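Side-chain contacts in TRAP dicarboxylate ABC transporter, substrate-binding protein (Roseobacter denitrificans, PDB 4OVQ), which binds beta-D-glucuronate and probably hands it, as a periplasmic solute receptor, to a TRAP-type membrane transporter: residues H113-R116 / V117-G120; I238-G241 / T242-L246; D248-K251 / T252-L255; L263-R266 / D267-K271; P302-E305 / A306-A310. All coordinates share one frame; numbering follows the deposited sequence.

Interaction 1: residues H113-R116 / V117-G120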
loop_
_atom_site.group_PDB
_atom_site.type_symbol
_atom_site.label_atom_id
_atom_site.label_comp_id
_atom_site.label_asym_id
_atom_site.label_seq_id
_atom_site.Cartn_x
_atom_site.Cartn_y
_atom_site.Cartn_z
ATOM N N HIS A 113 -9.061 9.602 8.103
ATOM C CA HIS A 113 -10.331 9.015 7.677
ATOM C C HIS A 113 -10.218 7.504 7.414
ATOM O O HIS A 113 -11.059 6.731 7.863
ATOM C CB HIS A 113 -10.835 9.715 6.420
ATOM C CG HIS A 113 -12.168 9.228 5.948
ATOM N ND1 HIS A 113 -12.421 8.897 4.636
ATOM C CD2 HIS A 113 -13.331 9.028 6.612
ATOM C CE1 HIS A 113 -13.673 8.499 4.513
ATOM N NE2 HIS A 113 -14.250 8.574 5.697
HETATM N N MSE A 114 -9.182 7.087 6.685
HETATM C CA MSE A 114 -8.972 5.666 6.393
HETATM C C MSE A 114 -8.946 4.838 7.673
HETATM O O MSE A 114 -9.561 3.772 7.749
HETATM C CB MSE A 114 -7.654 5.476 5.616
HETATM C CG MSE A 114 -7.119 3.996 5.469
HETATM SE SE MSE A 114 -5.359 4.085 4.623
HETATM C CE MSE A 114 -4.308 4.042 6.294
ATOM N N PHE A 115 -8.197 5.301 8.659
ATOM C CA PHE A 115 -8.021 4.516 9.861
ATOM C C PHE A 115 -9.351 4.438 10.591
ATOM O O PHE A 115 -9.697 3.387 11.114
ATOM C CB PHE A 115 -6.902 5.080 10.731
ATOM C CG PHE A 115 -5.522 4.600 10.334
ATOM C CD1 PHE A 115 -5.160 3.273 10.518
ATOM C CD2 PHE A 115 -4.594 5.472 9.804
ATOM C CE1 PHE A 115 -3.900 2.821 10.174
ATOM C CE2 PHE A 115 -3.326 5.025 9.459
ATOM C CZ PHE A 115 -2.980 3.702 9.658
ATOM N N ARG A 116 -10.109 5.534 10.579
ATOM C CA ARG A 116 -11.449 5.525 11.173
ATOM C C ARG A 116 -12.306 4.467 10.485
ATOM O O ARG A 116 -12.984 3.683 11.131
ATOM C CB ARG A 116 -12.102 6.913 11.116
ATOM C CG ARG A 116 -11.511 7.889 12.135
ATOM C CD ARG A 116 -12.396 9.105 12.394
ATOM N NE ARG A 116 -12.607 9.898 11.187
ATOM C CZ ARG A 116 -11.754 10.806 10.721
ATOM N NH1 ARG A 116 -10.609 11.052 11.348
ATOM N NH2 ARG A 116 -12.044 11.463 9.616
ATOM N N VAL A 117 -12.216 4.401 9.164
ATOM C CA VAL A 117 -12.943 3.400 8.400
ATOM C C VAL A 117 -12.485 1.972 8.710
ATOM O O VAL A 117 -13.307 1.049 8.801
ATOM C CB VAL A 117 -12.806 3.675 6.900
ATOM C CG1 VAL A 117 -13.362 2.533 6.104
ATOM C CG2 VAL A 117 -13.522 4.980 6.543
ATOM N N LEU A 118 -11.175 1.783 8.880
ATOM C CA LEU A 118 -10.619 0.453 9.153
ATOM C C LEU A 118 -10.891 -0.081 10.561
ATOM O O LEU A 118 -10.883 -1.299 10.763
ATOM C CB LEU A 118 -9.102 0.453 8.943
ATOM C CG LEU A 118 -8.623 0.562 7.503
ATOM C CD1 LEU A 118 -7.100 0.627 7.472
ATOM C CD2 LEU A 118 -9.104 -0.611 6.680
ATOM N N ASP A 119 -11.085 0.806 11.527
ATOM C CA ASP A 119 -11.348 0.370 12.896
ATOM C C ASP A 119 -12.843 0.111 13.071
ATOM O O ASP A 119 -13.285 -0.344 14.123
ATOM C CB ASP A 119 -10.840 1.389 13.924
ATOM C CG ASP A 119 -9.315 1.392 14.051
ATOM O OD1 ASP A 119 -8.653 0.425 13.587
ATOM O OD2 ASP A 119 -8.777 2.370 14.624
ATOM N N GLY A 120 -13.609 0.388 12.020
ATOM C CA GLY A 120 -15.030 0.100 12.008
ATOM C C GLY A 120 -15.393 -1.108 11.166
ATOM O O GLY A 120 -14.575 -2.007 10.951
#
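Leu118 lies back along one face of helix 111-118 onto the turn made by Met114 and Phe115. Its CB and CG rest on a carbonyl oxygen of that turn: CG comes within 3.4 Å of Met114 O, the same oxygen that accepts the backbone bond from Leu118 N (2.8 Å). Leu118 CG is brought onto that oxygen by lying beside its own backbone N, trans to the carbonyl carbon (chi1 -71°). Beyond CG, the CD1 branch meets apolar groups, reaching Met114 CG at 3.9 Å and, more loosely, Phe115 CD1 at 4.5 Å. Met114 is present as selenomethionine, and its terminal CE settles over a face of the Phe115 ring, near the rim.

A second i to i+4 pair lies further round the helix. Val117 CG2 stands over one face of the His113 imidazole, 4.0 Å from the ring centroid and 21° off the normal, a CH-pi contact. The imidazole is probably fixed in rotation by its outside partners, since ND1 is hydrogen-bonded to Lys109 N and NE2 to Thr324 O. Arg116 lays its guanidinium over His113 CA and forms a salt bridge through NH2 with the C-terminal carboxylate at Glu325 OXT, so this side of the helix holds the chain end.

The apolar side faces the sheet: Phe115 and Leu118 both pack on Trp140 of strand 135-141, Met114 and Leu118 touch Pro233 just ahead of strand 234-239, and the Phe115 ring receives Arg266 of helix 248-282 in a cation-pi contact.

Interaction 2: residues I238-G241 / T242-L246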
loop_
_atom_site.group_PDB
_atom_site.type_symbol
_atom_site.label_atom_id
_atom_site.label_comp_id
_atom_site.label_asym_id
_atom_site.label_seq_id
_atom_site.Cartn_x
_atom_site.Cartn_y
_atom_site.Cartn_z
ATOM N N ILE A 238 -0.534 -12.823 7.981
ATOM C CA ILE A 238 -0.037 -14.179 8.281
ATOM C C ILE A 238 -0.869 -15.201 7.507
ATOM O O ILE A 238 -2.091 -15.078 7.360
ATOM C CB ILE A 238 -0.052 -14.518 9.827
ATOM C CG1 ILE A 238 0.676 -15.844 10.134
ATOM C CG2 ILE A 238 -1.465 -14.504 10.383
ATOM C CD1 ILE A 238 0.977 -16.075 11.614
ATOM N N ASN A 239 -0.186 -16.254 7.060
ATOM C CA ASN A 239 -0.847 -17.413 6.500
ATOM C C ASN A 239 -1.853 -17.949 7.514
ATOM O O ASN A 239 -1.497 -18.188 8.671
ATOM C CB ASN A 239 0.208 -18.452 6.174
ATOM C CG ASN A 239 -0.386 -19.754 5.800
ATOM O OD1 ASN A 239 -0.592 -20.628 6.659
ATOM N ND2 ASN A 239 -0.729 -19.887 4.527
ATOM N N ILE A 240 -3.109 -18.117 7.110
ATOM C CA ILE A 240 -4.147 -18.420 8.090
ATOM C C ILE A 240 -3.991 -19.811 8.736
ATOM O O ILE A 240 -4.365 -19.997 9.890
ATOM C CB ILE A 240 -5.562 -18.199 7.540
ATOM C CG1 ILE A 240 -6.527 -17.956 8.713
ATOM C CG2 ILE A 240 -5.960 -19.363 6.686
ATOM C CD1 ILE A 240 -7.617 -16.973 8.400
ATOM N N GLY A 241 -3.454 -20.784 8.007
ATOM C CA GLY A 241 -3.235 -22.101 8.589
ATOM C C GLY A 241 -2.240 -22.046 9.732
ATOM O O GLY A 241 -2.446 -22.639 10.787
ATOM N N THR A 242 -1.143 -21.336 9.498
ATOM C CA THR A 242 -0.133 -21.062 10.515
ATOM C C THR A 242 -0.774 -20.443 11.757
ATOM O O THR A 242 -0.513 -20.893 12.880
ATOM C CB THR A 242 0.968 -20.085 9.980
ATOM O OG1 THR A 242 1.628 -20.662 8.844
ATOM C CG2 THR A 242 2.020 -19.771 11.041
ATOM N N PHE A 243 -1.597 -19.417 11.558
ATOM C CA PHE A 243 -2.240 -18.709 12.667
ATOM C C PHE A 243 -3.225 -19.596 13.411
ATOM O O PHE A 243 -3.227 -19.651 14.657
ATOM C CB PHE A 243 -2.949 -17.434 12.174
ATOM C CG PHE A 243 -3.584 -16.621 13.284
ATOM C CD1 PHE A 243 -2.814 -15.815 14.094
ATOM C CD2 PHE A 243 -4.946 -16.672 13.503
ATOM C CE1 PHE A 243 -3.388 -15.069 15.113
ATOM C CE2 PHE A 243 -5.526 -15.919 14.516
ATOM C CZ PHE A 243 -4.734 -15.123 15.321
ATOM N N ASN A 244 -4.030 -20.344 12.661
ATOM C CA ASN A 244 -5.075 -21.139 13.276
ATOM C C ASN A 244 -4.525 -22.303 14.086
ATOM O O ASN A 244 -5.210 -22.828 14.953
ATOM C CB ASN A 244 -6.059 -21.649 12.230
ATOM C CG ASN A 244 -7.021 -20.593 11.779
ATOM O OD1 ASN A 244 -7.121 -19.526 12.390
ATOM N ND2 ASN A 244 -7.767 -20.884 10.710
ATOM N N ALA A 245 -3.286 -22.697 13.803
ATOM C CA ALA A 245 -2.658 -23.797 14.515
ATOM C C ALA A 245 -2.142 -23.371 15.887
ATOM O O ALA A 245 -1.746 -24.208 16.707
ATOM C CB ALA A 245 -1.537 -24.363 13.701
ATOM N N LEU A 246 -2.138 -22.071 16.151
ATOM C CA LEU A 246 -1.681 -21.605 17.450
ATOM C C LEU A 246 -2.722 -21.868 18.522
ATOM O O LEU A 246 -3.928 -21.879 18.260
ATOM C CB LEU A 246 -1.426 -20.100 17.406
ATOM C CG LEU A 246 -0.442 -19.649 16.343
ATOM C CD1 LEU A 246 -0.465 -18.121 16.208
ATOM C CD2 LEU A 246 0.952 -20.077 16.681
#
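Bonds from Phe243 N to Asn239 O (3.1 Å) and from Asn244 N to Ile240 O (2.8 Å) turn the chain from the end of strand 234-239 directly into helix 240-244. Asn239 governs the junction with its side chain. Its OD1 reaches the first turn because CG points away from the backbone N (chi1 171°), and there it accepts two bonds from one residue. Thr242 N lies 3.0 Å from OD1, in the plane of the amide carbonyl and on a nearly straight path (168°). Thr242 OG1, at 3.1 Å from the same OD1, donates from a position tilted out of that plane. The other end of the amide is also held, because Asn239 ND2 donates to Val77 O. Replacing Asn239 by a leucine is likely to deprive Thr242 N and OG1 of the acceptor they share and to leave the start of the helix without its side-chain cap.

On the buried side, Ile238 CG2 abuts Phe243 CB at 3.7 Å, the two side chains crossing at about a right angle. The other branch of Ile238 ends at CD1, 3.9 Å from Thr242 CG2. Phe243 itself runs on toward Leu138 of strand 135-141 and Leu255 of helix 248-282.

Asn239 is thus a side-chain N-cap at a strand-to-helix junction, set where an inner strand of the five-stranded mixed sheet gives way to a short surface helix.

Interaction 3: residues D248-K251 / T252-L255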
loop_
_atom_site.group_PDB
_atom_site.type_symbol
_atom_site.label_atom_id
_atom_site.label_comp_id
_atom_site.label_asym_id
_atom_site.label_seq_id
_atom_site.Cartn_x
_atom_site.Cartn_y
_atom_site.Cartn_z
ATOM N N ASP A 248 -4.796 -20.530 21.868
ATOM C CA ASP A 248 -5.505 -19.270 22.050
ATOM C C ASP A 248 -4.577 -18.212 22.604
ATOM O O ASP A 248 -4.595 -17.067 22.156
ATOM C CB ASP A 248 -6.692 -19.442 22.997
ATOM C CG ASP A 248 -7.816 -20.222 22.380
ATOM O OD1 ASP A 248 -7.789 -20.441 21.151
ATOM O OD2 ASP A 248 -8.729 -20.618 23.131
ATOM N N GLU A 249 -3.761 -18.578 23.587
ATOM C CA GLU A 249 -2.863 -17.604 24.182
ATOM C C GLU A 249 -1.748 -17.191 23.193
ATOM O O GLU A 249 -1.272 -16.061 23.228
ATOM C CB GLU A 249 -2.308 -18.104 25.518
ATOM C CG GLU A 249 -1.154 -19.051 25.414
ATOM C CD GLU A 249 -0.645 -19.506 26.782
ATOM O OE1 GLU A 249 -1.418 -19.433 27.767
ATOM O OE2 GLU A 249 0.526 -19.940 26.869
HETATM N N MSE A 250 -1.339 -18.077 22.285
HETATM C CA MSE A 250 -0.318 -17.670 21.313
HETATM C C MSE A 250 -0.909 -16.758 20.239
HETATM O O MSE A 250 -0.244 -15.839 19.771
HETATM C CB MSE A 250 0.422 -18.862 20.708
HETATM C CG MSE A 250 1.288 -19.621 21.727
HETATM SE SE MSE A 250 2.787 -18.607 22.446
HETATM C CE MSE A 250 1.983 -17.879 24.061
ATOM N N LYS A 251 -2.155 -17.000 19.852
ATOM C CA LYS A 251 -2.835 -16.079 18.952
ATOM C C LYS A 251 -2.898 -14.697 19.585
ATOM O O LYS A 251 -2.694 -13.704 18.898
ATOM C CB LYS A 251 -4.257 -16.503 18.679
ATOM C CG LYS A 251 -4.405 -17.776 17.822
ATOM C CD LYS A 251 -5.852 -18.202 17.744
ATOM C CE LYS A 251 -6.041 -19.277 16.699
ATOM N NZ LYS A 251 -7.492 -19.603 16.483
ATOM N N THR A 252 -3.179 -14.648 20.882
ATOM C CA THR A 252 -3.268 -13.363 21.575
ATOM C C THR A 252 -1.917 -12.667 21.565
ATOM O O THR A 252 -1.837 -11.469 21.310
ATOM C CB THR A 252 -3.806 -13.521 23.010
ATOM O OG1 THR A 252 -5.174 -13.970 22.961
ATOM C CG2 THR A 252 -3.739 -12.234 23.773
ATOM N N ALA A 253 -0.855 -13.427 21.821
ATOM C CA ALA A 253 0.508 -12.886 21.749
ATOM C C ALA A 253 0.888 -12.349 20.371
ATOM O O ALA A 253 1.474 -11.268 20.269
ATOM C CB ALA A 253 1.516 -13.935 22.188
ATOM N N VAL A 254 0.567 -13.104 19.309
ATOM C CA VAL A 254 0.874 -12.704 17.933
ATOM C C VAL A 254 0.115 -11.424 17.575
ATOM O O VAL A 254 0.683 -10.503 17.046
ATOM C CB VAL A 254 0.526 -13.841 16.938
ATOM C CG1 VAL A 254 0.653 -13.372 15.498
ATOM C CG2 VAL A 254 1.449 -14.978 17.187
ATOM N N LEU A 255 -1.168 -11.368 17.923
ATOM C CA LEU A 255 -1.986 -10.170 17.661
ATOM C C LEU A 255 -1.483 -8.936 18.407
ATOM O O LEU A 255 -1.410 -7.844 17.841
ATOM C CB LEU A 255 -3.452 -10.439 18.038
ATOM C CG LEU A 255 -4.219 -11.308 17.021
ATOM C CD1 LEU A 255 -5.507 -11.823 17.625
ATOM C CD2 LEU A 255 -4.519 -10.496 15.753
#
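With chi1 at -66°, Thr252 carries its OG1 beside its own backbone N, which brings the hydroxyl near Asp248 O, the acceptor of the Thr252 amide one turn earlier. The bond from Thr252 N to Asp248 O is 3.1 Å long, and Thr252 OG1 lies 3.3 Å from that oxygen. These residues form the first turns of helix 248-282, a 35-residue alpha-helix of the kind that runs along both lobes in TRAP solute-binding proteins.

Val254 also presses on the turn before it. It has CG1 anti to the backbone N (chi1 172°), which leaves CG2 against the preceding turn, 3.2 Å from Met250 O. That oxygen also takes the backbone bond from Val254 N, so a methyl group presses close beside an occupied acceptor.

Met250, a selenomethionine, is folded at its outer torsions, and its CE comes only loosely up to Ala253 CB at 4.4 Å. It also touches Thr53 and Tyr57, while its N is tied to Ser247 OG, just before the helix. Ala253 and Val254 meet Lys52 and Leu49 of helix 37-52.

Lys251 behaves differently: beyond CG its chain is extended, and the side chain reaches off the helix to touch Phe243, Asn244 and Leu246 of the preceding helix and turn. Its backbone carbonyl stays within the contact. Leu255 N donates to Lys251 O at 3.0 Å and 167°, and Leu255 CG lies 3.4 Å from that same oxygen.

Interaction 4: residues L263-R266 / D267-K271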
loop_
_atom_site.group_PDB
_atom_site.type_symbol
_atom_site.label_atom_id
_atom_site.label_comp_id
_atom_site.label_asym_id
_atom_site.label_seq_id
_atom_site.Cartn_x
_atom_site.Cartn_y
_atom_site.Cartn_z
ATOM N N LEU A 263 1.269 0.349 15.952
ATOM C CA LEU A 263 1.256 1.663 16.596
ATOM C C LEU A 263 2.625 2.346 16.489
ATOM O O LEU A 263 2.719 3.530 16.210
ATOM C CB LEU A 263 0.825 1.514 18.051
ATOM C CG LEU A 263 -0.621 1.037 18.226
ATOM C CD1 LEU A 263 -0.953 0.928 19.689
ATOM C CD2 LEU A 263 -1.634 1.969 17.531
ATOM N N TYR A 264 3.704 1.571 16.631
ATOM C CA TYR A 264 5.054 2.121 16.448
ATOM C C TYR A 264 5.288 2.578 15.000
ATOM O O TYR A 264 5.765 3.678 14.734
ATOM C CB TYR A 264 6.055 1.042 16.877
ATOM C CG TYR A 264 7.517 1.417 16.864
ATOM C CD1 TYR A 264 7.974 2.627 17.392
ATOM C CD2 TYR A 264 8.447 0.532 16.342
ATOM C CE1 TYR A 264 9.326 2.934 17.386
ATOM C CE2 TYR A 264 9.782 0.826 16.343
ATOM C CZ TYR A 264 10.218 2.021 16.854
ATOM O OH TYR A 264 11.576 2.278 16.830
ATOM N N GLN A 265 4.884 1.726 14.054
ATOM C CA GLN A 265 4.997 2.040 12.637
ATOM C C GLN A 265 4.323 3.364 12.302
ATOM O O GLN A 265 4.851 4.179 11.530
ATOM C CB GLN A 265 4.403 0.914 11.771
ATOM C CG GLN A 265 4.717 1.047 10.274
ATOM C CD GLN A 265 3.699 1.884 9.493
ATOM O OE1 GLN A 265 2.622 2.175 9.986
ATOM N NE2 GLN A 265 4.053 2.275 8.283
ATOM N N ARG A 266 3.162 3.575 12.903
ATOM C CA ARG A 266 2.416 4.786 12.622
ATOM C C ARG A 266 3.157 6.010 13.163
ATOM O O ARG A 266 3.239 7.036 12.465
ATOM C CB ARG A 266 0.984 4.650 13.089
ATOM C CG ARG A 266 0.230 3.678 12.183
ATOM C CD ARG A 266 -1.085 3.243 12.712
ATOM N NE ARG A 266 -1.957 4.352 13.027
ATOM C CZ ARG A 266 -3.124 4.212 13.640
ATOM N NH1 ARG A 266 -3.860 5.292 13.902
ATOM N NH2 ARG A 266 -3.553 2.999 14.000
ATOM N N ASP A 267 3.782 5.877 14.336
ATOM C CA ASP A 267 4.630 6.965 14.865
ATOM C C ASP A 267 5.853 7.201 13.974
ATOM O O ASP A 267 6.224 8.350 13.688
ATOM C CB ASP A 267 5.103 6.634 16.283
ATOM C CG ASP A 267 3.972 6.630 17.296
ATOM O OD1 ASP A 267 2.908 7.246 17.036
ATOM O OD2 ASP A 267 4.143 6.015 18.380
ATOM N N LEU A 268 6.513 6.129 13.556
ATOM C CA LEU A 268 7.669 6.254 12.659
ATOM C C LEU A 268 7.233 6.889 11.340
ATOM O O LEU A 268 7.926 7.730 10.772
ATOM C CB LEU A 268 8.336 4.900 12.380
ATOM C CG LEU A 268 8.966 4.177 13.566
ATOM C CD1 LEU A 268 9.517 2.814 13.129
ATOM C CD2 LEU A 268 10.060 5.060 14.169
ATOM N N TRP A 269 6.086 6.446 10.836
ATOM C CA TRP A 269 5.600 6.888 9.527
ATOM C C TRP A 269 5.414 8.401 9.462
ATOM O O TRP A 269 5.869 9.052 8.516
ATOM C CB TRP A 269 4.276 6.191 9.165
ATOM C CG TRP A 269 3.855 6.623 7.799
ATOM C CD1 TRP A 269 2.915 7.568 7.483
ATOM C CD2 TRP A 269 4.416 6.180 6.563
ATOM N NE1 TRP A 269 2.860 7.735 6.109
ATOM C CE2 TRP A 269 3.783 6.903 5.532
ATOM C CE3 TRP A 269 5.411 5.269 6.235
ATOM C CZ2 TRP A 269 4.100 6.716 4.177
ATOM C CZ3 TRP A 269 5.736 5.095 4.907
ATOM C CH2 TRP A 269 5.061 5.813 3.888
ATOM N N ASN A 270 4.760 8.984 10.457
ATOM C CA ASN A 270 4.477 10.411 10.379
ATOM C C ASN A 270 5.745 11.267 10.401
ATOM O O ASN A 270 5.846 12.253 9.669
ATOM C CB ASN A 270 3.474 10.831 11.464
ATOM C CG ASN A 270 2.036 10.424 11.117
ATOM O OD1 ASN A 270 1.328 9.822 11.930
ATOM N ND2 ASN A 270 1.602 10.756 9.902
ATOM N N LYS A 271 6.739 10.865 11.181
ATOM C CA LYS A 271 8.024 11.567 11.149
ATOM C C LYS A 271 8.740 11.380 9.797
ATOM O O LYS A 271 9.493 12.240 9.344
ATOM C CB LYS A 271 8.907 11.079 12.298
ATOM C CG LYS A 271 8.436 11.586 13.660
ATOM C CD LYS A 271 9.520 11.429 14.699
ATOM C CE LYS A 271 9.573 10.005 15.215
ATOM N NZ LYS A 271 10.884 9.710 15.865
HETATM O O HOH W 1 0.673 5.332 17.023
#
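Tyr264 and Leu268 make the apolar pair of this mid-helix contact: Leu268 CD1 stands over one face of the ring, 3.9 Å from its centroid and 18° off the normal, and Leu268 CD2 comes within 3.9 Å of Tyr264 CE1. This is an i to i+4 CH-pi contact within helix 248-282, and both residues also lean on Val40 of helix 37-52.

The neighbouring pair, Gln265 and Trp269, is buried. The two side chains run alongside each other with amide and indole planes 26° apart, and Gln265 NE2 approaches Trp269 CE3 at 3.9 Å. Gln265 NE2 also donates to Asp142 O and Asn38 OD1, which probably fixes the amide's rotation. Trp269 continues outward to Asn208, a residue that binds beta-D-glucuronate, consistent with a second-shell place at the sugar pocket.

Round the helix the packing gives way to solvent. Leu263, Asp267 and Asn270 are exposed, and what links the first two, apart from the routine backbone bond, is a water. Bridging the turn, it donates to Leu263 O at 2.8 Å and to Asp267 OD1 at 2.9 Å.

Interaction 5: residues P302-E305 / A306-A310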
loop_
_atom_site.group_PDB
_atom_site.type_symbol
_atom_site.label_atom_id
_atom_site.label_comp_id
_atom_site.label_asym_id
_atom_site.label_seq_id
_atom_site.Cartn_x
_atom_site.Cartn_y
_atom_site.Cartn_z
ATOM N N PRO A 302 -16.095 5.805 -14.166
ATOM C CA PRO A 302 -16.034 4.506 -14.851
ATOM C C PRO A 302 -15.240 3.415 -14.103
ATOM O O PRO A 302 -15.466 2.228 -14.312
ATOM C CB PRO A 302 -15.362 4.826 -16.198
ATOM C CG PRO A 302 -15.265 6.259 -16.280
ATOM C CD PRO A 302 -15.361 6.837 -14.916
ATOM N N VAL A 303 -14.293 3.810 -13.264
ATOM C CA VAL A 303 -13.533 2.835 -12.491
ATOM C C VAL A 303 -14.395 2.301 -11.335
ATOM O O VAL A 303 -14.404 1.086 -11.067
ATOM C CB VAL A 303 -12.208 3.450 -11.982
ATOM C CG1 VAL A 303 -11.407 2.448 -11.133
ATOM C CG2 VAL A 303 -11.359 3.927 -13.164
ATOM N N TYR A 304 -15.085 3.206 -10.643
ATOM C CA TYR A 304 -15.993 2.824 -9.560
ATOM C C TYR A 304 -17.119 1.995 -10.116
ATOM O O TYR A 304 -17.446 0.917 -9.612
ATOM C CB TYR A 304 -16.602 4.048 -8.890
ATOM C CG TYR A 304 -15.790 4.652 -7.778
ATOM C CD1 TYR A 304 -14.680 5.432 -8.048
ATOM C CD2 TYR A 304 -16.134 4.452 -6.461
ATOM C CE1 TYR A 304 -13.940 5.992 -7.051
ATOM C CE2 TYR A 304 -15.394 5.020 -5.444
ATOM C CZ TYR A 304 -14.289 5.783 -5.743
ATOM O OH TYR A 304 -13.541 6.354 -4.737
ATOM N N GLU A 305 -17.746 2.523 -11.153
ATOM C CA GLU A 305 -18.854 1.849 -11.778
ATOM C C GLU A 305 -18.432 0.462 -12.268
ATOM O O GLU A 305 -19.195 -0.495 -12.190
ATOM C CB GLU A 305 -19.377 2.730 -12.903
ATOM C CG GLU A 305 -20.066 3.961 -12.344
ATOM C CD GLU A 305 -21.340 3.569 -11.637
ATOM O OE1 GLU A 305 -21.924 2.541 -12.052
ATOM O OE2 GLU A 305 -21.737 4.268 -10.675
ATOM N N ALA A 306 -17.182 0.342 -12.685
ATOM C CA ALA A 306 -16.677 -0.940 -13.189
ATOM C C ALA A 306 -16.308 -1.936 -12.057
ATOM O O ALA A 306 -16.281 -3.154 -12.268
ATOM C CB ALA A 306 -15.501 -0.699 -14.096
ATOM N N TYR A 307 -16.014 -1.420 -10.867
ATOM C CA TYR A 307 -15.917 -2.268 -9.683
ATOM C C TYR A 307 -17.304 -2.740 -9.219
ATOM O O TYR A 307 -17.465 -3.862 -8.738
ATOM C CB TYR A 307 -15.218 -1.505 -8.563
ATOM C CG TYR A 307 -15.176 -2.234 -7.259
ATOM C CD1 TYR A 307 -14.168 -3.168 -7.006
ATOM C CD2 TYR A 307 -16.086 -1.965 -6.256
ATOM C CE1 TYR A 307 -14.105 -3.845 -5.809
ATOM C CE2 TYR A 307 -16.037 -2.649 -5.041
ATOM C CZ TYR A 307 -15.043 -3.588 -4.833
ATOM O OH TYR A 307 -14.975 -4.267 -3.640
ATOM N N PHE A 308 -18.296 -1.867 -9.358
ATOM C CA PHE A 308 -19.653 -2.189 -8.932
ATOM C C PHE A 308 -20.202 -3.310 -9.799
ATOM O O PHE A 308 -20.932 -4.198 -9.321
ATOM C CB PHE A 308 -20.545 -0.955 -9.030
ATOM C CG PHE A 308 -20.233 0.110 -8.008
ATOM C CD1 PHE A 308 -19.767 -0.233 -6.753
ATOM C CD2 PHE A 308 -20.415 1.452 -8.306
ATOM C CE1 PHE A 308 -19.487 0.742 -5.820
ATOM C CE2 PHE A 308 -20.140 2.433 -7.369
ATOM C CZ PHE A 308 -19.672 2.077 -6.126
ATOM N N GLU A 309 -19.858 -3.260 -11.083
ATOM C CA GLU A 309 -20.337 -4.246 -12.042
ATOM C C GLU A 309 -19.665 -5.591 -11.808
ATOM O O GLU A 309 -20.285 -6.640 -11.983
ATOM C CB GLU A 309 -20.105 -3.772 -13.481
ATOM C CG GLU A 309 -20.543 -4.776 -14.570
ATOM C CD GLU A 309 -22.006 -4.632 -14.986
ATOM O OE1 GLU A 309 -22.852 -4.272 -14.131
ATOM O OE2 GLU A 309 -22.318 -4.874 -16.181
ATOM N N ALA A 310 -18.404 -5.566 -11.385
ATOM C CA ALA A 310 -17.670 -6.796 -11.100
ATOM C C ALA A 310 -18.052 -7.384 -9.733
ATOM O O ALA A 310 -17.970 -8.592 -9.533
ATOM C CB ALA A 310 -16.167 -6.523 -11.142
#
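Phe308 folds its ring back over the preceding turn, and the carbonyl oxygen of Tyr304 sits 3.2 Å above one face, displaced toward the rim. The ring atoms nearest to Tyr304 O are CG and CD2, both at 3.3 Å, although that oxygen already accepts the backbone bond from Phe308 N (2.9 Å). Glu305 OE2 comes up in the plane of the ring instead, 3.9 Å from Phe308 CD2, where the ring hydrogens would probably favour the carboxylate; carboxylate and ring planes stand 75° apart. On the Tyr304 side the contact is looser, with Phe308 CE2 4.2 Å from Tyr304 CB.

All this is i to i+3 and i to i+4 packing in the last turns of helix 301-310. The ring is placed by Phe308 CG lying trans to the carbonyl carbon (chi1 -70°), and Glu305 reaches its edge by bending at chi2. Phe308 also packs on Val318 and makes a cation-pi contact with Arg315, both of helix 315-322. Exchanging Phe308 for a serine is likely to open a gap beside Tyr304 and Val318 and to cost Arg315 this aromatic partner.

Farther out, two hydroxyls tie the helix to the segment between helices 89-92 and 111-118: Tyr304 OH is hydrogen-bonded to Pro105 O, and Tyr307 OH to Pro97 O.

In the fold
Interactions 3 and 4 share helix 248-282, their centres 23 Å apart, and each meets one of the other contacts. At the start of the helix, interaction 3 packs on interaction 2, with Lys251 CE 3.5 Å from Phe243 O and Leu246 CD1 3.8 Å from Val254 CG2. Midway, interaction 4 meets interaction 1, where Arg266 NE lies 3.6 Å from Phe115 CZ. These two lie nearest the sugar site: the side chain of Trp269 is about 6 Å from the bound beta-D-glucuronate, that of Met114 about 11 Å. Interactions 2, 3 and 5 lie away from it. Interaction 5 stands apart, its centre 22 Å from that of interaction 1 and 34 Å from that of interaction 4.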